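Local coordinates for protein chorismate mutase (Burkholderia thailandensis, PDB 6CNZ) that probably catalyses the rearrangement of chorismate to prephenate, the step that leads toward phenylalanine and tyrosine, at residues 33-38 against 89-94. Numbering follows the deposited sequence.
Sequences PVAHWK and ALFATW
Ala35 sets its methyl group among three larger side chains, those of Leu90, Phe91 and Trp94. Its CB lies 3.7 Å from Leu90 CD1 and 3.8 Å from Trp94 CZ3, and a residue this small lets the long, flat aromatic side chains reach the backbone of helix 31-41. The Trp94 ring arrives edge on, CZ3 standing 3.7 Å from Ala35 C and CH2 3.7 Å from His36 N. Phe91 also presents a rim to Ala35 O, which CE1 meets at 3.4 Å in the ring plane. Its CZ rests 4.0 Å from Lys38 CB. In this all-helical fold of the type II chorismate mutase family, the contact joins the short helix 31-41 to the C-terminal part of the long helix 69-96; the axes of 33-38 and 89-94 cross at -51°. With CG anti to its carbonyl carbon (chi1 -64°), Trp94 lays its indole over Leu90 O, one turn earlier, 3.2 Å from the ring plane and offset toward the rim. Trp39 packs edge-to-face with both Phe91 and Trp94. His36 touches Trp94 through CB, while its NE2 makes a weak hydrogen bond to Gly102 O. Lys38 suits the margin: its long chain leads off to hydrogen-bond Ile45 O through NZ.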
ATOM      1  N   PRO A  33      -3.627   8.606   9.104  1.00 24.89           N
ATOM      2  CA  PRO A  33      -4.543   9.713   8.783  1.00 21.94           C
ATOM      3  C   PRO A  33      -5.902   9.606   9.469  1.00 25.83           C
ATOM      4  O   PRO A  33      -6.521  10.642   9.740  1.00 25.91           O
ATOM      5  CB  PRO A  33      -4.666   9.656   7.250  1.00 25.61           C
ATOM      6  CG  PRO A  33      -4.214   8.309   6.843  1.00 21.77           C
ATOM      7  CD  PRO A  33      -3.148   7.939   7.872  1.00 25.41           C
ATOM      8  N   VAL A  34      -6.394   8.405   9.767  1.00 22.19           N
ATOM      9  CA  VAL A  34      -7.582   8.297  10.614  1.00 23.64           C
ATOM     10  C   VAL A  34      -7.300   8.924  11.974  1.00 24.78           C
ATOM     11  O   VAL A  34      -8.053   9.777  12.456  1.00 29.99           O
ATOM     12  CB  VAL A  34      -8.023   6.824  10.766  1.00 26.68           C
ATOM     13  CG1 VAL A  34      -9.188   6.729  11.742  1.00 20.63           C
ATOM     14  CG2 VAL A  34      -8.412   6.205   9.425  1.00 23.58           C
ATOM     15  N   ALA A  35      -6.200   8.505  12.610  1.00 25.22           N
ATOM     16  CA  ALA A  35      -5.845   9.037  13.919  1.00 22.54           C
ATOM     17  C   ALA A  35      -5.687  10.545  13.862  1.00 22.01           C
ATOM     18  O   ALA A  35      -6.205  11.269  14.723  1.00 21.28           O
ATOM     19  CB  ALA A  35      -4.550   8.388  14.421  1.00 19.08           C
ATOM     20  N   HIS A  36      -4.954  11.030  12.858  1.00 24.84           N
ATOM     21  CA  HIS A  36      -4.730  12.464  12.686  1.00 23.52           C
ATOM     22  C   HIS A  36      -6.060  13.225  12.580  1.00 26.58           C
ATOM     23  O   HIS A  36      -6.275  14.234  13.264  1.00 25.82           O
ATOM     24  CB  HIS A  36      -3.844  12.664  11.445  1.00 26.98           C
ATOM     25  CG  HIS A  36      -3.314  14.055  11.256  1.00 31.75           C
ATOM     26  ND1 HIS A  36      -2.435  14.373  10.237  1.00 34.16           N
ATOM     27  CD2 HIS A  36      -3.530  15.206  11.937  1.00 27.55           C
ATOM     28  CE1 HIS A  36      -2.148  15.664  10.289  1.00 34.27           C
ATOM     29  NE2 HIS A  36      -2.798  16.191  11.311  1.00 34.90           N
ATOM     30  N   TRP A  37      -6.982  12.735  11.755  1.00 23.42           N
ATOM     31  CA  TRP A  37      -8.295  13.377  11.666  1.00 26.83           C
ATOM     32  C   TRP A  37      -9.032  13.358  13.009  1.00 30.07           C
ATOM     33  O   TRP A  37      -9.614  14.372  13.425  1.00 30.62           O
ATOM     34  CB  TRP A  37      -9.129  12.693  10.585  1.00 23.38           C
ATOM     35  CG  TRP A  37     -10.403  13.394  10.306  1.00 29.45           C
ATOM     36  CD1 TRP A  37     -10.607  14.399   9.391  1.00 29.00           C
ATOM     37  CD2 TRP A  37     -11.669  13.168  10.946  1.00 34.78           C
ATOM     38  NE1 TRP A  37     -11.923  14.792   9.417  1.00 38.09           N
ATOM     39  CE2 TRP A  37     -12.595  14.059  10.362  1.00 36.06           C
ATOM     40  CE3 TRP A  37     -12.108  12.302  11.953  1.00 41.75           C
ATOM     41  CZ2 TRP A  37     -13.939  14.112  10.758  1.00 47.90           C
ATOM     42  CZ3 TRP A  37     -13.457  12.351  12.343  1.00 45.70           C
ATOM     43  CH2 TRP A  37     -14.349  13.250  11.746  1.00 48.32           C
ATOM     44  N   LYS A  38      -9.005  12.219  13.709  1.00 23.68           N
ATOM     45  CA  LYS A  38      -9.690  12.118  15.007  1.00 25.93           C
ATOM     46  C   LYS A  38      -9.033  12.984  16.078  1.00 25.64           C
ATOM     47  O   LYS A  38      -9.726  13.512  16.955  1.00 23.07           O
ATOM     48  CB  LYS A  38      -9.733  10.655  15.450  1.00 22.02           C
ATOM     49  CG  LYS A  38     -10.669   9.798  14.583  1.00 22.49           C
ATOM     50  CD  LYS A  38     -10.719   8.354  15.073  1.00 24.73           C
ATOM     51  CE  LYS A  38     -11.925   7.589  14.508  1.00 35.78           C
ATOM     52  NZ  LYS A  38     -11.657   6.111  14.477  1.00 47.55           N
ATOM     53  N   ALA A  89      -1.647   4.280  19.975  1.00 21.64           N
ATOM     54  CA  ALA A  89      -0.218   4.555  20.100  1.00 25.59           C
ATOM     55  C   ALA A  89       0.133   5.944  19.557  1.00 27.40           C
ATOM     56  O   ALA A  89       0.938   6.667  20.159  1.00 26.02           O
ATOM     57  CB  ALA A  89       0.583   3.460  19.377  1.00 24.32           C
ATOM     58  N   LEU A  90      -0.482   6.347  18.432  1.00 27.75           N
ATOM     59  CA  LEU A  90      -0.243   7.688  17.896  1.00 25.23           C
ATOM     60  C   LEU A  90      -0.767   8.763  18.851  1.00 26.74           C
ATOM     61  O   LEU A  90      -0.071   9.746  19.128  1.00 26.21           O
ATOM     62  CB  LEU A  90      -0.882   7.829  16.504  1.00 21.00           C
ATOM     63  CG  LEU A  90      -0.261   6.966  15.394  1.00 26.52           C
ATOM     64  CD1 LEU A  90      -1.176   6.833  14.150  1.00 23.13           C
ATOM     65  CD2 LEU A  90       1.090   7.505  14.990  1.00 22.67           C
ATOM     66  N   PHE A  91      -1.987   8.581  19.386  1.00 28.28           N
ATOM     67  CA  PHE A  91      -2.511   9.503  20.393  1.00 23.62           C
ATOM     68  C   PHE A  91      -1.556   9.641  21.571  1.00 23.80           C
ATOM     69  O   PHE A  91      -1.300  10.755  22.045  1.00 28.78           O
ATOM     70  CB  PHE A  91      -3.885   9.046  20.900  1.00 26.10           C
ATOM     71  CG  PHE A  91      -5.060   9.538  20.060  1.00 29.33           C
ATOM     72  CD1 PHE A  91      -4.933   9.744  18.688  1.00 20.55           C
ATOM     73  CD2 PHE A  91      -6.291   9.798  20.660  1.00 31.46           C
ATOM     74  CE1 PHE A  91      -6.019  10.183  17.930  1.00 27.08           C
ATOM     75  CE2 PHE A  91      -7.382  10.231  19.911  1.00 24.75           C
ATOM     76  CZ  PHE A  91      -7.245  10.434  18.547  1.00 25.89           C
ATOM     77  N   ALA A  92      -1.049   8.509  22.082  1.00 26.42           N
ATOM     78  CA  ALA A  92      -0.110   8.558  23.206  1.00 28.95           C
ATOM     79  C   ALA A  92       1.136   9.372  22.840  1.00 24.80           C
ATOM     80  O   ALA A  92       1.627  10.169  23.645  1.00 25.84           O
ATOM     81  CB  ALA A  92       0.270   7.127  23.637  1.00 27.15           C
ATOM     82  N   THR A  93       1.632   9.207  21.614  1.00 26.18           N
ATOM     83  CA  THR A  93       2.786   9.971  21.144  1.00 34.73           C
ATOM     84  C   THR A  93       2.456  11.453  21.031  1.00 31.00           C
ATOM     85  O   THR A  93       3.227  12.311  21.474  1.00 32.53           O
ATOM     86  CB  THR A  93       3.237   9.423  19.785  1.00 36.98           C
ATOM     87  OG1 THR A  93       3.608   8.050  19.929  1.00 41.06           O
ATOM     88  CG2 THR A  93       4.418  10.218  19.209  1.00 36.07           C
ATOM     89  N   TRP A  94       1.311  11.773  20.432  1.00 27.79           N
ATOM     90  CA  TRP A  94       0.930  13.169  20.256  1.00 29.82           C
ATOM     91  C   TRP A  94       0.642  13.861  21.588  1.00 30.19           C
ATOM     92  O   TRP A  94       0.953  15.047  21.736  1.00 27.09           O
ATOM     93  CB  TRP A  94      -0.261  13.245  19.294  1.00 31.40           C
ATOM     94  CG  TRP A  94       0.137  12.756  17.928  1.00 29.69           C
ATOM     95  CD1 TRP A  94       1.416  12.726  17.414  1.00 29.27           C
ATOM     96  CD2 TRP A  94      -0.710  12.180  16.924  1.00 25.39           C
ATOM     97  NE1 TRP A  94       1.411  12.174  16.158  1.00 26.42           N
ATOM     98  CE2 TRP A  94       0.124  11.842  15.820  1.00 26.16           C
ATOM     99  CE3 TRP A  94      -2.094  11.924  16.842  1.00 24.36           C
ATOM    100  CZ2 TRP A  94      -0.378  11.266  14.641  1.00 26.74           C
ATOM    101  CZ3 TRP A  94      -2.596  11.348  15.666  1.00 26.67           C
ATOM    102  CH2 TRP A  94      -1.733  11.026  14.580  1.00 30.73           C
TER